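Local coordinates for flagellar protein FlgA (Thermotoga maritima, PDB 3FRN) that probably works in the periplasm as a chaperone for formation of the P ring of the flagellar basal body, at residues V215-V220 against T228-V233; M203-P208 against N236-E241; R143-L148 against G175-D180; K98-L103 against T134-L139. All coordinates share one frame; numbering follows the deposited sequence.

Contact 1: residues V215-V220 against T228-V233; sequences VVPAYV and TTFVEV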
# COMPACT_ATOMS: atom_id res chain seq x y z
N VAL A 215 41.88 2.57 0.02
CA VAL A 215 42.91 2.67 -1.02
C VAL A 215 42.32 2.28 -2.38
O VAL A 215 41.82 1.16 -2.57
CB VAL A 215 44.14 1.79 -0.71
CG1 VAL A 215 45.10 1.74 -1.90
CG2 VAL A 215 44.87 2.34 0.50
N VAL A 216 42.38 3.23 -3.32
CA VAL A 216 41.95 2.97 -4.69
C VAL A 216 43.03 3.40 -5.68
O VAL A 216 43.82 4.30 -5.37
CB VAL A 216 40.59 3.67 -5.03
CG1 VAL A 216 39.42 2.87 -4.46
CG2 VAL A 216 40.57 5.11 -4.55
N PRO A 217 43.10 2.74 -6.85
CA PRO A 217 43.93 3.24 -7.94
C PRO A 217 43.47 4.61 -8.42
O PRO A 217 42.30 4.96 -8.28
CB PRO A 217 43.72 2.20 -9.05
CG PRO A 217 43.28 0.97 -8.34
CD PRO A 217 42.44 1.47 -7.21
N ALA A 218 44.40 5.40 -8.96
CA ALA A 218 44.10 6.76 -9.39
C ALA A 218 44.90 7.16 -10.63
O ALA A 218 46.01 6.68 -10.84
CB ALA A 218 44.36 7.74 -8.26
N TYR A 219 44.32 8.02 -11.45
CA TYR A 219 44.92 8.47 -12.70
C TYR A 219 45.10 9.99 -12.71
O TYR A 219 44.20 10.73 -12.29
CB TYR A 219 44.06 8.04 -13.88
CG TYR A 219 44.35 6.65 -14.39
CD1 TYR A 219 45.30 6.44 -15.40
CD2 TYR A 219 43.67 5.54 -13.89
CE1 TYR A 219 45.57 5.17 -15.88
CE2 TYR A 219 43.93 4.25 -14.37
CZ TYR A 219 44.89 4.08 -15.37
OH TYR A 219 45.17 2.82 -15.86
N VAL A 220 46.26 10.44 -13.18
CA VAL A 220 46.57 11.87 -13.28
C VAL A 220 46.81 12.29 -14.74
O VAL A 220 46.19 11.77 -15.67
CB VAL A 220 47.82 12.24 -12.45
CG1 VAL A 220 48.08 13.75 -12.50
CG2 VAL A 220 47.68 11.77 -11.00
N THR A 228 48.58 7.29 -12.30
CA THR A 228 49.32 6.04 -12.38
C THR A 228 49.68 5.49 -10.98
O THR A 228 50.70 4.83 -10.81
CB THR A 228 50.58 6.21 -13.30
OG1 THR A 228 51.43 5.06 -13.22
CG2 THR A 228 51.38 7.47 -12.92
N THR A 229 48.82 5.75 -10.00
CA THR A 229 49.16 5.45 -8.59
C THR A 229 47.95 5.07 -7.71
O THR A 229 46.81 5.09 -8.17
CB THR A 229 49.90 6.64 -7.94
OG1 THR A 229 50.45 6.24 -6.68
CG2 THR A 229 48.95 7.84 -7.73
N PHE A 230 48.23 4.71 -6.46
CA PHE A 230 47.19 4.46 -5.45
C PHE A 230 47.03 5.67 -4.52
O PHE A 230 48.02 6.31 -4.17
CB PHE A 230 47.52 3.21 -4.63
CG PHE A 230 47.55 1.93 -5.42
CD1 PHE A 230 48.72 1.49 -6.02
CD2 PHE A 230 46.39 1.17 -5.57
CE1 PHE A 230 48.74 0.31 -6.76
CE2 PHE A 230 46.40 -0.01 -6.30
CZ PHE A 230 47.58 -0.44 -6.90
N VAL A 231 45.80 5.97 -4.13
CA VAL A 231 45.54 7.10 -3.22
C VAL A 231 44.67 6.70 -2.03
O VAL A 231 44.05 5.64 -2.04
CB VAL A 231 44.87 8.30 -3.94
CG1 VAL A 231 45.82 8.93 -4.95
CG2 VAL A 231 43.56 7.88 -4.59
N GLU A 232 44.63 7.57 -1.02
CA GLU A 232 43.75 7.37 0.13
C GLU A 232 42.68 8.44 0.20
O GLU A 232 42.97 9.63 0.29
CB GLU A 232 44.53 7.33 1.44
CG GLU A 232 43.76 6.63 2.55
CD GLU A 232 44.24 6.99 3.95
OE1 GLU A 232 43.74 6.34 4.92
OE2 GLU A 232 45.11 7.90 4.09
N VAL A 233 41.42 7.99 0.18
CA VAL A 233 40.24 8.85 0.11
C VAL A 233 39.95 9.60 1.42
O VAL A 233 39.99 9.01 2.51
CB VAL A 233 39.00 8.03 -0.31
CG1 VAL A 233 38.03 8.90 -1.03
CG2 VAL A 233 39.39 6.88 -1.23
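Val216 and Val231 are a hydrogen-bonded pair of an antiparallel beta hairpin, strands 215-219 and 229-233. Backbone bonds come first. Val231 N gives an almost straight bond to Val216 O, 2.9 Å long with 168° at the hydrogen. Val216 N returns one to Val231 O at 3.2 Å. Ala218 N bonds to Thr229 O. Ala218 O accepts twice, from Thr229 N at 3.1 Å and from Thr228 N at 3.0 Å. Two residues therefore face one, which is a classic beta bulge.

Apolar contacts lie on both faces. On the buried face, Val216 CG2 reaches Val233 CG2 at 3.9 Å, and both methyls of Val231 meet Ala218 CB at 3.8 Å. Val210 also packs on Val216 and Val233. The other face carries Val215, Pro217 and Phe230. Val215 CG1 is anti to the backbone N (chi1 171°), which brings it to Phe230 CD2 at 3.9 Å. Pro217 CG meets the next ring atom, Phe230 CE2, also at 3.9 Å. Both approach the ring obliquely.

The hairpin belongs to a mixed five-stranded sheet of the P-ring chaperone region, whose first and last strands, 215-219 and 263-266, also pair through their backbones; strand 229-233 bonds to Met246. Pro217 has no N-H, but it occupies a non-hydrogen-bonded pair, so the hairpin loses no bond there. The backbone sets the register, and hydrocarbon packing alone joins the side chains across it.

Contact 2: residues M203-P208 against N236-E241; sequences MVKDPP and NGYLGE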
# COMPACT_ATOMS: atom_id res chain seq x y z
N MET A 203 14.19 6.29 4.06
CA MET A 203 14.85 6.19 5.36
C MET A 203 16.25 5.62 5.27
O MET A 203 17.01 5.63 6.25
CB MET A 203 14.01 5.32 6.30
CG MET A 203 12.59 5.81 6.43
SD MET A 203 11.79 5.23 7.91
CE MET A 203 11.65 3.52 7.57
N VAL A 204 16.59 5.12 4.09
CA VAL A 204 17.84 4.43 3.88
C VAL A 204 18.56 5.04 2.69
O VAL A 204 17.96 5.75 1.88
CB VAL A 204 17.62 2.91 3.65
CG1 VAL A 204 16.97 2.26 4.86
CG2 VAL A 204 16.80 2.64 2.40
N LYS A 205 19.85 4.78 2.58
CA LYS A 205 20.59 5.17 1.40
C LYS A 205 21.53 4.05 1.02
O LYS A 205 21.86 3.21 1.85
CB LYS A 205 21.36 6.48 1.61
CG LYS A 205 22.44 6.45 2.66
CD LYS A 205 23.15 7.78 2.71
CE LYS A 205 24.08 7.86 3.89
NZ LYS A 205 24.27 9.27 4.33
N ASP A 206 21.94 4.05 -0.24
CA ASP A 206 22.86 3.05 -0.75
C ASP A 206 24.25 3.21 -0.13
O ASP A 206 24.62 4.31 0.29
CB ASP A 206 22.92 3.15 -2.27
CG ASP A 206 21.67 2.60 -2.94
OD1 ASP A 206 21.73 1.48 -3.49
OD2 ASP A 206 20.62 3.29 -2.91
N PRO A 207 25.01 2.10 -0.03
CA PRO A 207 26.42 2.20 0.38
C PRO A 207 27.25 3.00 -0.63
O PRO A 207 26.97 2.94 -1.83
CB PRO A 207 26.88 0.74 0.42
CG PRO A 207 25.92 0.01 -0.47
CD PRO A 207 24.61 0.71 -0.28
N PRO A 208 28.24 3.77 -0.14
CA PRO A 208 29.08 4.61 -1.02
C PRO A 208 30.01 3.78 -1.87
O PRO A 208 30.40 2.69 -1.45
CB PRO A 208 29.88 5.48 -0.04
CG PRO A 208 29.20 5.31 1.29
CD PRO A 208 28.62 3.93 1.27
N ASN A 236 33.79 9.79 2.10
CA ASN A 236 32.99 8.78 1.43
C ASN A 236 32.48 9.35 0.11
O ASN A 236 32.35 10.56 -0.02
CB ASN A 236 31.83 8.34 2.33
CG ASN A 236 32.31 7.57 3.55
OD1 ASN A 236 32.21 6.34 3.60
ND2 ASN A 236 32.84 8.29 4.54
N GLY A 237 32.23 8.50 -0.88
CA GLY A 237 31.85 9.01 -2.20
C GLY A 237 31.13 8.04 -3.12
O GLY A 237 31.28 6.82 -3.02
N TYR A 238 30.33 8.60 -4.02
CA TYR A 238 29.59 7.80 -5.00
C TYR A 238 30.22 8.05 -6.36
O TYR A 238 31.02 8.97 -6.49
CB TYR A 238 28.09 8.18 -4.99
CG TYR A 238 27.37 7.85 -3.68
CD1 TYR A 238 26.86 6.58 -3.45
CD2 TYR A 238 27.21 8.81 -2.69
CE1 TYR A 238 26.21 6.27 -2.27
CE2 TYR A 238 26.57 8.51 -1.50
CZ TYR A 238 26.07 7.24 -1.30
OH TYR A 238 25.42 6.93 -0.13
N LEU A 239 29.91 7.25 -7.35
CA LEU A 239 30.29 7.50 -8.72
C LEU A 239 30.00 8.89 -9.17
O LEU A 239 28.96 9.35 -8.94
CB LEU A 239 29.46 6.59 -9.59
CG LEU A 239 30.29 5.58 -10.33
CD1 LEU A 239 31.01 6.34 -11.45
CD2 LEU A 239 31.25 4.85 -9.38
N GLY A 240 30.92 9.53 -9.85
CA GLY A 240 30.68 10.85 -10.41
C GLY A 240 30.95 11.95 -9.43
O GLY A 240 31.04 13.13 -9.82
N GLU A 241 31.08 11.60 -8.15
CA GLU A 241 31.40 12.63 -7.18
C GLU A 241 32.88 12.88 -7.18
O GLU A 241 33.67 11.98 -7.47
CB GLU A 241 30.89 12.29 -5.78
CG GLU A 241 29.36 12.24 -5.72
CD GLU A 241 28.82 11.94 -4.34
OE1 GLU A 241 29.54 11.29 -3.55
OE2 GLU A 241 27.67 12.36 -4.06
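Tyr238 lays its ring along the backbone of Asp206 to Pro208. It opens a type II beta turn that runs to Glu241. At Tyr238 CB the side chain turns CG beside the backbone N, anti to the carbonyl carbon (chi1 -65°). This sends the ring toward the prolines. CD1 comes first, 3.8 Å from Pro208 CA. Next is CE1 of Tyr238, 3.4 Å from Pro207 O. Pro208 CB lies over one ring face. At the tip, Tyr238 OH donates to Asp206 O at 2.8 Å. The acceptor is near the ring plane, but the hydroxyl is tilted 27° from the carbonyl plane. Lys205 crosses the tyrosine at about a right angle, with its CD 3.7 Å from Tyr238 OH. A phenylalanine here would probably leave Asp206 O without this donor and the ring less firmly held against the proline segment.

Pro208 CG also touches Asn236 OD1 at 3.9 Å. The contact ties the link after strand 204-205 to the loop before strand 242-246. Gly237 bonds through its backbone to Val210. The turn is closed by Glu241 N bonding to Tyr238 O. Tyr238 N meets Glu241 OE1 at 2.8 Å, from above the carboxylate plane.

Contact 3: residues R143-L148 against G175-D180; sequences RNVVVL and GEPFFD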
# COMPACT_ATOMS: atom_id res chain seq x y z
N ARG A 143 0.35 -6.55 1.33
CA ARG A 143 1.57 -7.21 0.86
C ARG A 143 2.52 -7.47 2.02
O ARG A 143 2.37 -6.88 3.08
CB ARG A 143 2.27 -6.35 -0.19
CG ARG A 143 2.54 -7.06 -1.51
CD ARG A 143 1.29 -7.08 -2.38
NE ARG A 143 1.41 -7.95 -3.55
CZ ARG A 143 1.28 -9.28 -3.54
NH1 ARG A 143 1.41 -9.96 -4.67
NH2 ARG A 143 1.05 -9.93 -2.41
N ASN A 144 3.49 -8.35 1.81
CA ASN A 144 4.54 -8.57 2.79
C ASN A 144 5.65 -7.53 2.66
O ASN A 144 6.32 -7.45 1.64
CB ASN A 144 5.11 -9.98 2.67
CG ASN A 144 4.23 -11.02 3.35
OD1 ASN A 144 4.27 -11.19 4.57
ND2 ASN A 144 3.44 -11.72 2.55
N VAL A 145 5.81 -6.72 3.70
CA VAL A 145 6.82 -5.67 3.71
C VAL A 145 7.91 -5.93 4.76
O VAL A 145 7.74 -6.75 5.66
CB VAL A 145 6.20 -4.27 3.94
CG1 VAL A 145 5.24 -3.91 2.81
CG2 VAL A 145 5.51 -4.20 5.28
N VAL A 146 9.04 -5.23 4.62
CA VAL A 146 10.18 -5.38 5.50
C VAL A 146 10.01 -4.51 6.75
O VAL A 146 9.87 -3.29 6.65
CB VAL A 146 11.50 -5.05 4.75
CG1 VAL A 146 12.65 -4.86 5.72
CG2 VAL A 146 11.83 -6.15 3.75
N VAL A 147 10.01 -5.15 7.91
CA VAL A 147 9.79 -4.47 9.19
C VAL A 147 10.97 -4.73 10.12
O VAL A 147 11.53 -5.83 10.12
CB VAL A 147 8.44 -4.94 9.83
CG1 VAL A 147 8.32 -4.49 11.29
CG2 VAL A 147 7.25 -4.43 9.03
N LEU A 148 11.36 -3.73 10.90
CA LEU A 148 12.49 -3.84 11.83
C LEU A 148 12.28 -4.81 13.00
O LEU A 148 11.26 -4.75 13.70
CB LEU A 148 12.89 -2.46 12.36
CG LEU A 148 13.67 -1.58 11.38
CD1 LEU A 148 14.08 -0.30 12.06
CD2 LEU A 148 14.91 -2.30 10.84
N GLY A 175 5.41 6.57 2.25
CA GLY A 175 6.68 6.23 1.61
C GLY A 175 6.59 4.90 0.90
O GLY A 175 5.61 4.16 1.06
N GLU A 176 7.61 4.58 0.12
CA GLU A 176 7.65 3.33 -0.63
C GLU A 176 8.32 2.23 0.20
O GLU A 176 9.49 2.33 0.54
CB GLU A 176 8.41 3.57 -1.95
CG GLU A 176 8.49 2.38 -2.90
CD GLU A 176 9.46 2.62 -4.05
OE1 GLU A 176 10.60 3.08 -3.79
OE2 GLU A 176 9.09 2.35 -5.22
N PRO A 177 7.57 1.16 0.51
CA PRO A 177 8.14 0.07 1.31
C PRO A 177 9.02 -0.89 0.51
O PRO A 177 9.15 -0.75 -0.72
CB PRO A 177 6.89 -0.66 1.82
CG PRO A 177 5.86 -0.42 0.76
CD PRO A 177 6.17 0.91 0.13
N PHE A 178 9.62 -1.85 1.20
CA PHE A 178 10.41 -2.91 0.56
C PHE A 178 9.69 -4.25 0.68
O PHE A 178 9.06 -4.53 1.69
CB PHE A 178 11.80 -3.01 1.19
CG PHE A 178 12.63 -1.77 1.04
CD1 PHE A 178 13.33 -1.53 -0.13
CD2 PHE A 178 12.70 -0.84 2.07
CE1 PHE A 178 14.09 -0.38 -0.27
CE2 PHE A 178 13.45 0.31 1.93
CZ PHE A 178 14.15 0.54 0.77
N PHE A 179 9.81 -5.09 -0.34
CA PHE A 179 9.03 -6.33 -0.39
C PHE A 179 9.92 -7.55 -0.24
O PHE A 179 9.47 -8.69 -0.37
CB PHE A 179 8.20 -6.38 -1.68
CG PHE A 179 7.39 -5.13 -1.91
CD1 PHE A 179 6.20 -4.92 -1.23
CD2 PHE A 179 7.83 -4.15 -2.79
CE1 PHE A 179 5.45 -3.77 -1.43
CE2 PHE A 179 7.09 -2.99 -2.99
CZ PHE A 179 5.90 -2.81 -2.31
N ASP A 180 11.19 -7.30 0.06
CA ASP A 180 12.20 -8.35 0.13
C ASP A 180 13.35 -7.87 1.00
O ASP A 180 13.77 -6.71 0.92
CB ASP A 180 12.72 -8.68 -1.27
CG ASP A 180 13.22 -10.10 -1.39
OD1 ASP A 180 12.83 -10.95 -0.56
OD2 ASP A 180 13.99 -10.38 -2.33
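Phe178 O is approached by two neighbours on strand 143-148. Val146 N donates to it at 3.0 Å, with the donor tilted 29° from the carbonyl plane. Val145 CA adds a CA-H...O contact to the same Phe178 O at 3.2 Å. A second such contact runs the other way, from Phe179 CA to Asn144 O at 3.6 Å. The loop 175-180 thus crosses the strand steeply and bonds to it at one place.

Side chains pack around this bond. Val145 CG1 lies beside the backbone N, anti to the carbonyl carbon (chi1 -62° for this branch). From there it meets Pro177 CB at 3.8 Å and comes obliquely to the Phe179 ring. Asn144 O sits at the edge of that ring, near its plane, 3.8 Å from Phe179 CD1. Val146 CG2 touches Asp180 O at 3.5 Å and Phe178 CB at 4.1 Å. The Phe178 ring itself leads away from the strand.

The contact lies in the SAF region. Strand 143-148 pairs with strand 163-169, and Val146 also bonds through its backbone to Leu199. The loop leads into helix 181-184, where Val184 packs on both Val146 and Phe178.

Contact 4: residues K98-L103 against T134-L139; sequences KTFGTL and TLNMLL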
# COMPACT_ATOMS: atom_id res chain seq x y z
N LYS A 98 -20.21 1.46 1.06
CA LYS A 98 -21.46 2.19 1.05
C LYS A 98 -21.99 2.09 -0.38
O LYS A 98 -21.21 2.13 -1.33
CB LYS A 98 -21.20 3.66 1.42
CG LYS A 98 -22.07 4.21 2.57
CD LYS A 98 -21.79 5.69 2.86
CE LYS A 98 -20.48 5.93 3.64
NZ LYS A 98 -19.24 5.98 2.80
N THR A 99 -23.30 1.92 -0.55
CA THR A 99 -23.93 2.12 -1.86
C THR A 99 -25.08 3.13 -1.78
O THR A 99 -25.74 3.23 -0.76
CB THR A 99 -24.50 0.83 -2.42
OG1 THR A 99 -25.58 0.38 -1.59
CG2 THR A 99 -23.44 -0.24 -2.47
N PHE A 100 -25.31 3.86 -2.87
CA PHE A 100 -26.47 4.72 -3.02
C PHE A 100 -27.16 4.43 -4.35
O PHE A 100 -26.51 4.06 -5.32
CB PHE A 100 -26.07 6.19 -2.98
CG PHE A 100 -25.08 6.51 -1.91
CD1 PHE A 100 -23.72 6.58 -2.21
CD2 PHE A 100 -25.49 6.74 -0.60
CE1 PHE A 100 -22.79 6.87 -1.22
CE2 PHE A 100 -24.57 7.03 0.39
CZ PHE A 100 -23.22 7.10 0.08
N GLY A 101 -28.48 4.62 -4.38
CA GLY A 101 -29.27 4.40 -5.59
C GLY A 101 -30.35 3.34 -5.46
O GLY A 101 -30.86 3.08 -4.36
N THR A 102 -30.69 2.71 -6.58
CA THR A 102 -31.63 1.59 -6.59
C THR A 102 -30.99 0.36 -7.23
O THR A 102 -30.03 0.48 -7.99
CB THR A 102 -32.95 1.94 -7.31
OG1 THR A 102 -32.73 2.97 -8.28
CG2 THR A 102 -33.97 2.45 -6.30
N LEU A 103 -31.51 -0.81 -6.91
CA LEU A 103 -31.09 -2.02 -7.61
C LEU A 103 -31.57 -1.92 -9.06
O LEU A 103 -32.76 -1.72 -9.31
CB LEU A 103 -31.67 -3.27 -6.92
CG LEU A 103 -31.46 -4.62 -7.63
CD1 LEU A 103 -30.00 -5.08 -7.52
CD2 LEU A 103 -32.40 -5.66 -7.06
N THR A 134 -24.28 4.36 -7.06
CA THR A 134 -22.96 4.81 -6.58
C THR A 134 -22.40 3.81 -5.54
O THR A 134 -23.06 3.49 -4.54
CB THR A 134 -23.01 6.25 -6.03
OG1 THR A 134 -23.88 7.04 -6.85
CG2 THR A 134 -21.60 6.91 -5.99
N LEU A 135 -21.20 3.29 -5.79
CA LEU A 135 -20.52 2.43 -4.83
C LEU A 135 -19.34 3.21 -4.29
O LEU A 135 -18.50 3.66 -5.07
CB LEU A 135 -19.97 1.17 -5.47
CG LEU A 135 -20.72 0.39 -6.54
CD1 LEU A 135 -19.72 -0.48 -7.27
CD2 LEU A 135 -21.79 -0.47 -5.91
N ASN A 136 -19.28 3.36 -2.97
CA ASN A 136 -18.09 3.90 -2.33
C ASN A 136 -17.18 2.72 -2.03
O ASN A 136 -17.57 1.78 -1.32
CB ASN A 136 -18.43 4.73 -1.09
CG ASN A 136 -19.08 6.06 -1.43
OD1 ASN A 136 -19.09 6.99 -0.62
ND2 ASN A 136 -19.61 6.17 -2.64
N MET A 137 -16.00 2.74 -2.63
CA MET A 137 -15.12 1.58 -2.59
C MET A 137 -13.79 1.90 -1.88
O MET A 137 -13.11 2.87 -2.22
CB MET A 137 -14.92 1.00 -4.01
CG MET A 137 -16.24 0.42 -4.63
SD MET A 137 -16.06 -0.61 -6.11
CE MET A 137 -15.52 -2.15 -5.43
N LEU A 138 -13.47 1.10 -0.87
CA LEU A 138 -12.21 1.21 -0.14
C LEU A 138 -11.16 0.35 -0.84
O LEU A 138 -11.38 -0.84 -1.10
CB LEU A 138 -12.38 0.78 1.32
CG LEU A 138 -11.21 0.82 2.31
CD1 LEU A 138 -10.83 2.24 2.73
CD2 LEU A 138 -11.58 0.01 3.52
N LEU A 139 -10.03 0.98 -1.15
CA LEU A 139 -8.94 0.32 -1.84
C LEU A 139 -7.90 -0.21 -0.86
O LEU A 139 -7.49 0.50 0.06
CB LEU A 139 -8.29 1.29 -2.83
CG LEU A 139 -8.79 1.35 -4.28
CD1 LEU A 139 -10.24 1.78 -4.37
CD2 LEU A 139 -7.89 2.27 -5.09
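Asn136 sets its amide at the edge of the Phe100 ring. Its ND2 lies 3.6 Å from Phe100 CE1, and the amide and ring planes are 72° apart. Thr134 CB meets the same ring edge, 3.9 Å from Phe100 CD1. Lys98 crosses Asn136 obliquely. Its CB touches Asn136 CB at 3.9 Å. Its chain then bends at its third and fourth torsions (-76° and 83°), which brings NZ back to 3.6 Å from Asn136 OD1. That is close, but not a hydrogen bond. With an alanine here the amide is gone, and the Phe100 ring edge and the Lys98 ammonium would probably lose their polar neighbour and be freer to turn.

On the opposite face the touch is between methyls, Thr99 CG2 and Leu135 CD2, 3.8 Å apart. Thr99 OG1 is hydrogen-bonded to Ile36 N.

The backbone holds these groups in place. Asn136 N bonds to Lys98 O at 2.8 Å. Phe100 and Thr134 exchange a pair of bonds, N of each to O of the other. Gly101 ends the strand with angles that would jam a CB against the preceding carbonyl.

Further out, strand 121-127 flanks strand 132-148 on its other edge. Helix 74-87 packs on Met137 and Leu139. A helix laid against an antiparallel sheet is consistent with the HotDog-like family.

The backbone bonds thus fix the register. The face of Lys98, Phe100 and Asn136 relies on close polar and ring-edge contacts without a hydrogen bond between them, while the Thr99 face relies on methyl packing, its hydroxyl satisfied by Ile36.

Overall arrangement
Contacts 1 and 4 are antiparallel strand pairs, each with buried and exposed residues, and their centres lie about 67 Å apart on opposite sides of the chain's centre. Contact 4 mixes polar and aromatic groups on one face, whereas contact 1 joins its side chains through hydrocarbon alone. Contacts 2 and 3 each involve a loop, in contact 3 against a strand, and one hydrogen bond between segments. Contact 2 is a surface contact resting on a tyrosine hydroxyl; contact 3 is partly buried. Contacts 3 and 4 share the long strand 132-148. Contacts 2 and 3 touch through Val204 CG2 and Phe178 CZ, 3.8 Å apart. Contact 2 leads on into the hairpin of contact 1.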